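Local coordinates for glucose-6-phosphate dehydrogenase (Trypanosoma cruzi, PDB 5AQ1), which catalyses the oxidation of glucose 6-phosphate with reduction of NADP+ to NADPH, the first step of the pentose phosphate pathway, at residues F54-N59 against F91-R97; S279-K285 against E297-L302; L374-F380 against R393-R399. All coordinates share one frame; numbering follows the deposited sequence.

Contact 1 (F54-N59 against F91-R97)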
loop_
_atom_site.group_PDB
_atom_site.type_symbol
_atom_site.label_atom_id
_atom_site.label_comp_id
_atom_site.label_asym_id
_atom_site.label_seq_id
_atom_site.Cartn_x
_atom_site.Cartn_y
_atom_site.Cartn_z
ATOM N N PHE B 54 29.679 -30.743 -23.120
ATOM C CA PHE B 54 29.227 -31.248 -24.422
ATOM C C PHE B 54 28.091 -30.391 -24.975
ATOM O O PHE B 54 28.122 -29.989 -26.139
ATOM C CB PHE B 54 28.782 -32.711 -24.317
ATOM C CG PHE B 54 28.148 -33.249 -25.573
ATOM C CD1 PHE B 54 28.874 -33.334 -26.753
ATOM C CD2 PHE B 54 26.829 -33.679 -25.574
ATOM C CE1 PHE B 54 28.299 -33.834 -27.911
ATOM C CE2 PHE B 54 26.246 -34.182 -26.730
ATOM C CZ PHE B 54 26.982 -34.258 -27.900
ATOM N N GLN B 55 27.099 -30.107 -24.133
ATOM C CA GLN B 55 25.966 -29.276 -24.537
ATOM C C GLN B 55 26.406 -27.864 -24.917
ATOM O O GLN B 55 25.903 -27.298 -25.887
ATOM C CB GLN B 55 24.912 -29.206 -23.426
ATOM C CG GLN B 55 24.208 -30.524 -23.129
ATOM C CD GLN B 55 23.523 -31.111 -24.347
ATOM O OE1 GLN B 55 23.003 -30.382 -25.189
ATOM N NE2 GLN B 55 23.529 -32.436 -24.453
ATOM N N LEU B 56 27.341 -27.302 -24.154
ATOM C CA LEU B 56 27.874 -25.975 -24.457
ATOM C C LEU B 56 28.614 -25.963 -25.791
ATOM O O LEU B 56 28.515 -24.996 -26.543
ATOM C CB LEU B 56 28.799 -25.481 -23.339
ATOM C CG LEU B 56 28.147 -25.108 -22.007
ATOM C CD1 LEU B 56 29.219 -24.661 -21.025
ATOM C CD2 LEU B 56 27.093 -24.024 -22.179
ATOM N N TYR B 57 29.354 -27.031 -26.079
ATOM C CA TYR B 57 30.033 -27.166 -27.363
ATOM C C TYR B 57 29.015 -27.174 -28.499
ATOM O O TYR B 57 29.155 -26.429 -29.464
ATOM C CB TYR B 57 30.874 -28.444 -27.400
ATOM C CG TYR B 57 31.731 -28.589 -28.641
ATOM C CD1 TYR B 57 32.911 -27.862 -28.781
ATOM C CD2 TYR B 57 31.371 -29.464 -29.670
ATOM C CE1 TYR B 57 33.705 -27.990 -29.910
ATOM C CE2 TYR B 57 32.160 -29.602 -30.805
ATOM C CZ TYR B 57 33.326 -28.864 -30.920
ATOM O OH TYR B 57 34.120 -28.989 -32.038
ATOM N N CYS B 58 27.983 -28.006 -28.362
ATOM C CA CYS B 58 26.962 -28.172 -29.399
ATOM C C CYS B 58 26.149 -26.914 -29.692
ATOM O O CYS B 58 25.674 -26.733 -30.813
ATOM C CB CYS B 58 26.003 -29.300 -29.025
ATOM S SG CYS B 58 26.731 -30.951 -29.076
ATOM N N ASN B 59 25.979 -26.056 -28.691
ATOM C CA ASN B 59 25.224 -24.816 -28.863
ATOM C C ASN B 59 26.095 -23.641 -29.303
ATOM O O ASN B 59 25.635 -22.501 -29.312
ATOM C CB ASN B 59 24.486 -24.459 -27.568
ATOM C CG ASN B 59 23.501 -25.538 -27.133
ATOM O OD1 ASN B 59 23.068 -26.367 -27.934
ATOM N ND2 ASN B 59 23.143 -25.525 -25.855
ATOM N N PHE B 91 26.077 -38.422 -22.125
ATOM C CA PHE B 91 25.615 -37.307 -22.953
ATOM C C PHE B 91 24.158 -37.526 -23.347
ATOM O O PHE B 91 23.742 -38.652 -23.626
ATOM C CB PHE B 91 26.463 -37.147 -24.225
ATOM C CG PHE B 91 27.930 -36.885 -23.979
ATOM C CD1 PHE B 91 28.425 -36.574 -22.710
ATOM C CD2 PHE B 91 28.820 -36.914 -25.047
ATOM C CE1 PHE B 91 29.776 -36.335 -22.517
ATOM C CE2 PHE B 91 30.169 -36.671 -24.857
ATOM C CZ PHE B 91 30.648 -36.380 -23.593
ATOM N N THR B 92 23.395 -36.439 -23.380
ATOM C CA THR B 92 21.978 -36.492 -23.720
ATOM C C THR B 92 21.706 -35.647 -24.959
ATOM O O THR B 92 22.588 -34.923 -25.433
ATOM C CB THR B 92 21.098 -35.992 -22.553
ATOM O OG1 THR B 92 21.284 -34.583 -22.365
ATOM C CG2 THR B 92 21.439 -36.738 -21.264
ATOM N N ARG B 93 20.481 -35.756 -25.475
ATOM C CA ARG B 93 20.036 -35.012 -26.653
ATOM C C ARG B 93 20.931 -35.274 -27.868
ATOM O O ARG B 93 21.138 -34.396 -28.711
ATOM C CB ARG B 93 19.976 -33.511 -26.329
ATOM C CG ARG B 93 19.204 -33.148 -25.053
ATOM C CD ARG B 93 18.248 -31.984 -25.248
ATOM N NE ARG B 93 18.764 -30.901 -26.072
ATOM C CZ ARG B 93 18.321 -30.577 -27.291
ATOM N NH1 ARG B 93 17.360 -31.265 -27.914
ATOM N NH2 ARG B 93 18.871 -29.547 -27.910
ATOM N N LEU B 94 21.434 -36.503 -27.950
ATOM C CA LEU B 94 22.335 -36.920 -29.018
ATOM C C LEU B 94 21.623 -36.920 -30.367
ATOM O O LEU B 94 22.143 -36.401 -31.357
ATOM C CB LEU B 94 22.889 -38.320 -28.719
ATOM C CG LEU B 94 23.949 -38.400 -27.617
ATOM C CD1 LEU B 94 24.004 -39.788 -26.996
ATOM C CD2 LEU B 94 25.308 -38.006 -28.170
ATOM N N ASP B 95 20.426 -37.497 -30.395
ATOM C CA ASP B 95 19.644 -37.587 -31.624
ATOM C C ASP B 95 18.954 -36.271 -31.982
ATOM O O ASP B 95 18.707 -36.023 -33.153
ATOM C CB ASP B 95 18.610 -38.712 -31.533
ATOM C CG ASP B 95 19.243 -40.086 -31.391
ATOM O OD1 ASP B 95 20.477 -40.219 -31.550
ATOM O OD2 ASP B 95 18.496 -41.043 -31.121
ATOM N N GLU B 96 18.669 -35.417 -30.996
ATOM C CA GLU B 96 17.792 -34.262 -31.227
ATOM C C GLU B 96 18.407 -33.232 -32.186
ATOM O O GLU B 96 17.733 -32.734 -33.093
ATOM C CB GLU B 96 17.417 -33.605 -29.895
ATOM C CG GLU B 96 16.571 -34.509 -28.976
ATOM C CD GLU B 96 15.127 -34.622 -29.417
ATOM O OE1 GLU B 96 14.411 -33.608 -29.308
ATOM O OE2 GLU B 96 14.703 -35.717 -29.858
ATOM N N ARG B 97 19.682 -32.924 -31.971
ATOM C CA ARG B 97 20.473 -32.096 -32.885
ATOM C C ARG B 97 21.440 -32.972 -33.671
ATOM O O ARG B 97 21.773 -34.062 -33.224
ATOM C CB ARG B 97 21.257 -31.064 -32.089
ATOM C CG ARG B 97 20.383 -29.945 -31.554
ATOM C CD ARG B 97 21.179 -28.827 -30.873
ATOM N NE ARG B 97 21.461 -28.924 -29.418
ATOM C CZ ARG B 97 21.855 -29.990 -28.704
ATOM N NH1 ARG B 97 22.038 -31.188 -29.225
ATOM N NH2 ARG B 97 22.061 -29.844 -27.395
#

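Contact 2 (S279-K285 against E297-L302)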
loop_
_atom_site.group_PDB
_atom_site.type_symbol
_atom_site.label_atom_id
_atom_site.label_comp_id
_atom_site.label_asym_id
_atom_site.label_seq_id
_atom_site.Cartn_x
_atom_site.Cartn_y
_atom_site.Cartn_z
ATOM N N SER B 279 17.021 -16.383 -0.185
ATOM C CA SER B 279 17.628 -15.065 -0.357
ATOM C C SER B 279 17.083 -14.350 -1.587
ATOM O O SER B 279 16.851 -13.145 -1.552
ATOM C CB SER B 279 19.152 -15.169 -0.446
ATOM O OG SER B 279 19.560 -15.754 -1.670
ATOM N N LEU B 280 16.869 -15.094 -2.668
ATOM C CA LEU B 280 16.300 -14.518 -3.883
ATOM C C LEU B 280 14.848 -14.075 -3.684
ATOM O O LEU B 280 14.429 -13.058 -4.238
ATOM C CB LEU B 280 16.389 -15.513 -5.040
ATOM C CG LEU B 280 17.807 -15.828 -5.522
ATOM C CD1 LEU B 280 17.808 -17.056 -6.416
ATOM C CD2 LEU B 280 18.413 -14.640 -6.252
ATOM N N LEU B 281 14.094 -14.834 -2.892
ATOM C CA LEU B 281 12.691 -14.519 -2.622
ATOM C C LEU B 281 12.492 -13.346 -1.654
ATOM O O LEU B 281 11.420 -12.749 -1.640
ATOM C CB LEU B 281 11.972 -15.745 -2.051
ATOM C CG LEU B 281 11.818 -16.953 -2.973
ATOM C CD1 LEU B 281 11.417 -18.177 -2.168
ATOM C CD2 LEU B 281 10.810 -16.680 -4.079
ATOM N N THR B 282 13.504 -13.037 -0.843
ATOM C CA THR B 282 13.365 -12.061 0.240
ATOM C C THR B 282 14.180 -10.771 0.078
ATOM O O THR B 282 13.852 -9.760 0.701
ATOM C CB THR B 282 13.745 -12.690 1.596
ATOM O OG1 THR B 282 15.078 -13.207 1.528
ATOM C CG2 THR B 282 12.778 -13.813 1.951
ATOM N N MET B 283 15.243 -10.808 -0.723
ATOM C CA MET B 283 16.105 -9.642 -0.923
ATOM C C MET B 283 15.320 -8.421 -1.386
ATOM O O MET B 283 14.241 -8.546 -1.963
ATOM C CB MET B 283 17.211 -9.949 -1.947
ATOM C CG MET B 283 16.708 -10.258 -3.353
ATOM S SD MET B 283 18.008 -10.710 -4.525
ATOM C CE MET B 283 18.233 -9.164 -5.390
ATOM N N GLU B 284 15.875 -7.241 -1.126
ATOM C CA GLU B 284 15.331 -6.007 -1.678
ATOM C C GLU B 284 15.676 -5.899 -3.160
ATOM O O GLU B 284 16.528 -6.631 -3.669
ATOM C CB GLU B 284 15.880 -4.788 -0.932
ATOM C CG GLU B 284 15.424 -4.686 0.516
ATOM C CD GLU B 284 13.933 -4.446 0.641
ATOM O OE1 GLU B 284 13.393 -3.630 -0.143
ATOM O OE2 GLU B 284 13.300 -5.076 1.515
ATOM N N LYS B 285 14.998 -4.988 -3.850
ATOM C CA LYS B 285 15.313 -4.698 -5.236
ATOM C C LYS B 285 16.753 -4.184 -5.312
ATOM O O LYS B 285 17.114 -3.247 -4.597
ATOM C CB LYS B 285 14.352 -3.656 -5.795
ATOM C CG LYS B 285 14.578 -3.344 -7.263
ATOM C CD LYS B 285 13.696 -2.201 -7.735
ATOM C CE LYS B 285 12.240 -2.613 -7.828
ATOM N NZ LYS B 285 11.439 -1.562 -8.505
ATOM N N GLU B 297 22.564 -7.549 -2.124
ATOM C CA GLU B 297 21.207 -7.658 -1.583
ATOM C C GLU B 297 20.940 -9.023 -0.961
ATOM O O GLU B 297 20.226 -9.124 0.037
ATOM C CB GLU B 297 20.150 -7.371 -2.656
ATOM C CG GLU B 297 20.146 -5.946 -3.193
ATOM C CD GLU B 297 19.987 -4.883 -2.119
ATOM O OE1 GLU B 297 19.408 -5.169 -1.049
ATOM O OE2 GLU B 297 20.436 -3.744 -2.354
ATOM N N LYS B 298 21.506 -10.069 -1.556
ATOM C CA LYS B 298 21.356 -11.420 -1.022
ATOM C C LYS B 298 22.034 -11.536 0.344
ATOM O O LYS B 298 21.469 -12.114 1.268
ATOM C CB LYS B 298 21.921 -12.453 -1.998
ATOM C CG LYS B 298 21.147 -12.542 -3.305
ATOM C CD LYS B 298 21.886 -13.352 -4.358
ATOM C CE LYS B 298 21.782 -14.843 -4.092
ATOM N NZ LYS B 298 22.618 -15.636 -5.033
ATOM N N VAL B 299 23.228 -10.964 0.474
ATOM C CA VAL B 299 23.938 -10.960 1.749
ATOM C C VAL B 299 23.176 -10.139 2.782
ATOM O O VAL B 299 23.038 -10.552 3.932
ATOM C CB VAL B 299 25.370 -10.395 1.617
ATOM C CG1 VAL B 299 26.021 -10.236 2.985
ATOM C CG2 VAL B 299 26.225 -11.297 0.743
ATOM N N GLN B 300 22.693 -8.974 2.358
ATOM C CA GLN B 300 21.985 -8.043 3.235
ATOM C C GLN B 300 20.802 -8.705 3.933
ATOM O O GLN B 300 20.658 -8.591 5.145
ATOM C CB GLN B 300 21.513 -6.835 2.421
ATOM C CG GLN B 300 20.751 -5.767 3.194
ATOM C CD GLN B 300 21.545 -5.178 4.336
ATOM O OE1 GLN B 300 22.764 -5.127 4.281
ATOM N NE2 GLN B 300 20.856 -4.730 5.379
ATOM N N VAL B 301 19.967 -9.398 3.163
ATOM C CA VAL B 301 18.770 -10.038 3.710
ATOM C C VAL B 301 19.100 -11.269 4.557
ATOM O O VAL B 301 18.453 -11.507 5.580
ATOM C CB VAL B 301 17.721 -10.376 2.612
ATOM C CG1 VAL B 301 18.162 -11.538 1.730
ATOM C CG2 VAL B 301 16.372 -10.686 3.244
ATOM N N LEU B 302 20.101 -12.043 4.152
ATOM C CA LEU B 302 20.494 -13.221 4.927
ATOM C C LEU B 302 21.005 -12.849 6.321
ATOM O O LEU B 302 20.776 -13.586 7.281
ATOM C CB LEU B 302 21.541 -14.057 4.184
ATOM C CG LEU B 302 21.057 -14.920 3.011
ATOM C CD1 LEU B 302 22.208 -15.773 2.506
ATOM C CD2 LEU B 302 19.875 -15.807 3.382
HETATM O O HOH W 1 18.386 -7.270 0.542
HETATM O O HOH W 2 18.375 -1.734 -2.371
#

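Contact 3 (L374-F380 against R393-R399)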
loop_
_atom_site.group_PDB
_atom_site.type_symbol
_atom_site.label_atom_id
_atom_site.label_comp_id
_atom_site.label_asym_id
_atom_site.label_seq_id
_atom_site.Cartn_x
_atom_site.Cartn_y
_atom_site.Cartn_z
ATOM N N LEU B 374 10.707 -29.943 -6.124
ATOM C CA LEU B 374 11.269 -28.684 -5.662
ATOM C C LEU B 374 10.286 -27.595 -6.052
ATOM O O LEU B 374 10.141 -27.288 -7.239
ATOM C CB LEU B 374 12.637 -28.413 -6.295
ATOM C CG LEU B 374 13.315 -27.091 -5.909
ATOM C CD1 LEU B 374 13.681 -27.076 -4.434
ATOM C CD2 LEU B 374 14.547 -26.864 -6.766
ATOM N N ASP B 375 9.595 -27.025 -5.069
ATOM C CA ASP B 375 8.691 -25.913 -5.358
ATOM C C ASP B 375 8.719 -24.816 -4.309
ATOM O O ASP B 375 9.154 -25.012 -3.169
ATOM C CB ASP B 375 7.254 -26.401 -5.662
ATOM C CG ASP B 375 6.470 -26.845 -4.422
ATOM O OD1 ASP B 375 6.990 -26.789 -3.288
ATOM O OD2 ASP B 375 5.300 -27.255 -4.596
ATOM N N ILE B 376 8.260 -23.649 -4.741
ATOM C CA ILE B 376 8.167 -22.462 -3.912
ATOM C C ILE B 376 6.696 -22.081 -3.886
ATOM O O ILE B 376 6.059 -22.003 -4.938
ATOM C CB ILE B 376 8.993 -21.309 -4.518
ATOM C CG1 ILE B 376 10.470 -21.703 -4.621
ATOM C CG2 ILE B 376 8.847 -20.036 -3.694
ATOM C CD1 ILE B 376 11.238 -20.903 -5.647
ATOM N N ARG B 377 6.155 -21.860 -2.694
ATOM C CA ARG B 377 4.756 -21.466 -2.555
ATOM C C ARG B 377 4.630 -20.164 -1.769
ATOM O O ARG B 377 4.930 -20.121 -0.578
ATOM C CB ARG B 377 3.954 -22.586 -1.895
ATOM C CG ARG B 377 3.714 -23.767 -2.817
ATOM C CD ARG B 377 3.311 -25.013 -2.052
ATOM N NE ARG B 377 3.114 -26.158 -2.945
ATOM C CZ ARG B 377 2.030 -26.370 -3.690
ATOM N NH1 ARG B 377 1.009 -25.520 -3.675
ATOM N NH2 ARG B 377 1.962 -27.447 -4.459
ATOM N N ILE B 378 4.194 -19.110 -2.455
ATOM C CA ILE B 378 3.907 -17.825 -1.830
ATOM C C ILE B 378 2.409 -17.775 -1.542
ATOM O O ILE B 378 1.606 -17.464 -2.428
ATOM C CB ILE B 378 4.279 -16.635 -2.745
ATOM C CG1 ILE B 378 5.683 -16.800 -3.340
ATOM C CG2 ILE B 378 4.168 -15.316 -1.984
ATOM C CD1 ILE B 378 6.799 -16.774 -2.318
ATOM N N GLN B 379 2.033 -18.088 -0.306
ATOM C CA GLN B 379 0.627 -18.117 0.089
ATOM C C GLN B 379 0.178 -16.758 0.622
ATOM O O GLN B 379 0.650 -16.303 1.664
ATOM C CB GLN B 379 0.400 -19.204 1.137
ATOM C CG GLN B 379 -1.049 -19.390 1.543
ATOM C CD GLN B 379 -1.267 -20.670 2.325
ATOM O OE1 GLN B 379 -1.333 -20.656 3.552
ATOM N NE2 GLN B 379 -1.370 -21.786 1.618
ATOM N N PHE B 380 -0.744 -16.125 -0.101
ATOM C CA PHE B 380 -1.257 -14.808 0.269
ATOM C C PHE B 380 -2.339 -14.899 1.342
ATOM O O PHE B 380 -2.849 -15.978 1.655
ATOM C CB PHE B 380 -1.788 -14.071 -0.967
ATOM C CG PHE B 380 -0.751 -13.859 -2.033
ATOM C CD1 PHE B 380 0.172 -12.827 -1.931
ATOM C CD2 PHE B 380 -0.680 -14.707 -3.131
ATOM C CE1 PHE B 380 1.139 -12.635 -2.907
ATOM C CE2 PHE B 380 0.284 -14.518 -4.110
ATOM C CZ PHE B 380 1.193 -13.479 -3.999
ATOM N N ARG B 393 -7.116 -18.958 0.332
ATOM C CA ARG B 393 -5.932 -18.156 0.095
ATOM C C ARG B 393 -5.409 -18.336 -1.319
ATOM O O ARG B 393 -5.261 -19.462 -1.790
ATOM C CB ARG B 393 -4.840 -18.525 1.092
ATOM C CG ARG B 393 -5.122 -18.057 2.502
ATOM C CD ARG B 393 -4.023 -18.520 3.430
ATOM N NE ARG B 393 -4.164 -17.984 4.778
ATOM C CZ ARG B 393 -3.307 -18.209 5.773
ATOM N NH1 ARG B 393 -2.233 -18.975 5.583
ATOM N NH2 ARG B 393 -3.529 -17.671 6.966
ATOM N N ASN B 394 -5.128 -17.223 -1.991
ATOM C CA ASN B 394 -4.375 -17.261 -3.236
ATOM C C ASN B 394 -2.973 -17.785 -2.962
ATOM O O ASN B 394 -2.461 -17.676 -1.849
ATOM C CB ASN B 394 -4.271 -15.875 -3.881
ATOM C CG ASN B 394 -5.614 -15.289 -4.282
ATOM O OD1 ASN B 394 -5.709 -14.083 -4.494
ATOM N ND2 ASN B 394 -6.652 -16.120 -4.389
ATOM N N GLU B 395 -2.350 -18.346 -3.987
ATOM C CA GLU B 395 -1.020 -18.908 -3.839
ATOM C C GLU B 395 -0.281 -18.844 -5.167
ATOM O O GLU B 395 -0.793 -19.304 -6.185
ATOM C CB GLU B 395 -1.128 -20.352 -3.358
ATOM C CG GLU B 395 0.063 -20.840 -2.561
ATOM C CD GLU B 395 -0.022 -22.321 -2.257
ATOM O OE1 GLU B 395 -0.239 -23.113 -3.198
ATOM O OE2 GLU B 395 0.124 -22.700 -1.083
ATOM N N LEU B 396 0.900 -18.235 -5.162
ATOM C CA LEU B 396 1.793 -18.313 -6.305
ATOM C C LEU B 396 2.689 -19.527 -6.103
ATOM O O LEU B 396 3.347 -19.653 -5.070
ATOM C CB LEU B 396 2.641 -17.049 -6.439
ATOM C CG LEU B 396 3.604 -16.999 -7.634
ATOM C CD1 LEU B 396 2.854 -17.055 -8.957
ATOM C CD2 LEU B 396 4.462 -15.747 -7.547
ATOM N N VAL B 397 2.696 -20.418 -7.085
ATOM C CA VAL B 397 3.492 -21.632 -7.018
ATOM C C VAL B 397 4.536 -21.620 -8.125
ATOM O O VAL B 397 4.189 -21.542 -9.303
ATOM C CB VAL B 397 2.606 -22.879 -7.169
ATOM C CG1 VAL B 397 3.432 -24.148 -7.019
ATOM C CG2 VAL B 397 1.478 -22.840 -6.145
ATOM N N ILE B 398 5.808 -21.668 -7.739
ATOM C CA ILE B 398 6.902 -21.854 -8.684
ATOM C C ILE B 398 7.462 -23.256 -8.470
ATOM O O ILE B 398 8.000 -23.549 -7.402
ATOM C CB ILE B 398 8.021 -20.816 -8.474
ATOM C CG1 ILE B 398 7.493 -19.402 -8.729
ATOM C CG2 ILE B 398 9.206 -21.106 -9.391
ATOM C CD1 ILE B 398 8.297 -18.325 -8.037
ATOM N N ARG B 399 7.307 -24.120 -9.470
ATOM C CA ARG B 399 7.829 -25.488 -9.408
ATOM C C ARG B 399 9.049 -25.608 -10.316
ATOM O O ARG B 399 8.932 -25.494 -11.531
ATOM C CB ARG B 399 6.757 -26.503 -9.827
ATOM C CG ARG B 399 7.176 -27.947 -9.600
ATOM C CD ARG B 399 6.064 -28.936 -9.896
ATOM N NE ARG B 399 5.692 -28.936 -11.310
ATOM C CZ ARG B 399 4.457 -28.782 -11.788
ATOM N NH1 ARG B 399 3.413 -28.622 -10.980
ATOM N NH2 ARG B 399 4.256 -28.801 -13.104
#

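Contact 1 (F54-N59 against F91-R97)
F54 and F91 make the apolar half of this contact as an offset stack, ring centroids 4.5 Å apart and planes 10° from parallel. The slip between the rings puts CB of F54 over the middle of the F91 face, a CH-pi contact of 4.0 Å to the centroid. CG of F54, trans to the backbone N (chi1 173°), carries the ring forward towards the next turn, where SG of C58 meets the face opposite F91. CD2 of L94 comes crosswise to within 4.1 Å of CZ of F54.

The polar half belongs to Q55 and R97. The Q55 amide, its chain bent at chi2, offers NE2 to the carbonyl O of T92 in a weak bond of 2.8 Å. Its OE1 lies at the edge of the R97 guanidinium, the two planes nearly coplanar; the modelled separation is too short to be taken literally. R97 NE reaches OD1 of N59 weakly, at 3.4 Å. CB of C58 covers one face of this guanidinium and the R93 guanidinium the other.

The contact fastens the C-terminal end of helix 43-58 to the loop following helix 79-87. The C58-C99 disulfide adds a covalent tie, while helix 101-105 packs F104 on F54 and helix 441-451 brings E443 to Q55.

Contact 2 (S279-K285 against E297-L302)
V301 packs on T282 and M283 at the end of helix 264-282, and there the side chains pack closely. Both its methyls face T282: with CG1 set between backbone N and carbonyl carbon (chi1 72°), CG1 and CG2 straddle OG1, a hydroxyl already bonded to the carbonyl O of L278. CG1 also lies 4.1 Å from CB of M283. Beside it, CB of S279 meets CD2 of L302 at 3.9 Å, and the K298 chain runs alongside L280, its CE 4.0 Å from CD2 of that leucine. SD of M283 rests 3.8 Å from CG of K298, while its CE reaches across to CB of E297.

Past M283, direct packing gives way to water. One water accepts from N of E284 at 3.0 Å and donates to two atoms of E297, the carbonyl O at 2.7 Å and OE1 at 2.8 Å. No direct hydrogen bond crosses between the segments.

Charges are paired outward instead: K298 NZ with E462 and with OE1 of Q276, E284 with R355, and E297, through OE2, with R287 of the third subunit. The chemistry is that of a packed seam, largely carbon with a few hydroxyls, whose polar groups are satisfied mainly by other partners, the E297 end by water and tetramer contacts.

Contact 3 (L374-F380 against R393-R399)
I376 and I378 pair with I398 and L396 by backbone bonds, as expected of neighbouring antiparallel strands; I376 N to I398 O measures 2.7 Å and I378 N to L396 O 2.8 Å. The bonds return from I398 and L396, and F380 N to N394 O continues the series. On this apolar face the CB atoms of I376 and I398 meet at 4.1 Å, and F380 lies alongside L396.

The face bearing D375, R377, Q379, E395 and V397 is mostly polar. R377, extended from CG to NE, lays its guanidinium over V397 CG1 and brings NH1 edge-on to OE1 of E395, a salt bridge of 2.8 Å whose hydrogen bond is weakly directed. Its NE turns to OD2 of D375, 3.0 Å away. Q379 carries the chain of contacts onward: NE2 approaches OE2 of E395 from above the carboxylate plane (3.2 Å), and OE1 receives R393 NH1 at 2.8 Å, lying in the guanidinium plane.

A second shell fixes these groups. Y506 OH also binds E395 OE2, K507 N shares Q379 OE1, and D382 holds R393 NE. Strand 240-248 flanks the far edge of 374-380, helix 264-282 covers I376, and N394 bonds to V230 and N228 of the second subunit.

Gripped through both oxygens, E395 would probably stay ionised, so a buried acid is paid for by a basic neighbour and amide and hydroxyl donors, while the face with I376, I378, L396 and I398 is apolar.

The three contacts follow one another along the chain, each closing before the next opens. Contact 1 belongs to the NAD-binding domain, contacts 2 and 3 to the C-terminal one. Contact 1 stands apart, its centre about 35 Å from that of contact 2 and about 33 Å from that of contact 3. The latter two are about 18 Å apart between centres and touch: CD1 of L281, on helix 264-282, packs 3.5 Å from CG2 of I376, in strand 373-380. Helix 264-282 thus packs on this part of the mixed sheet, and both contacts also meet other subunits. Glucose 6-phosphate pocket residues lie on the same helix (H273) and at the end of the partner strand 395-401 (Q401).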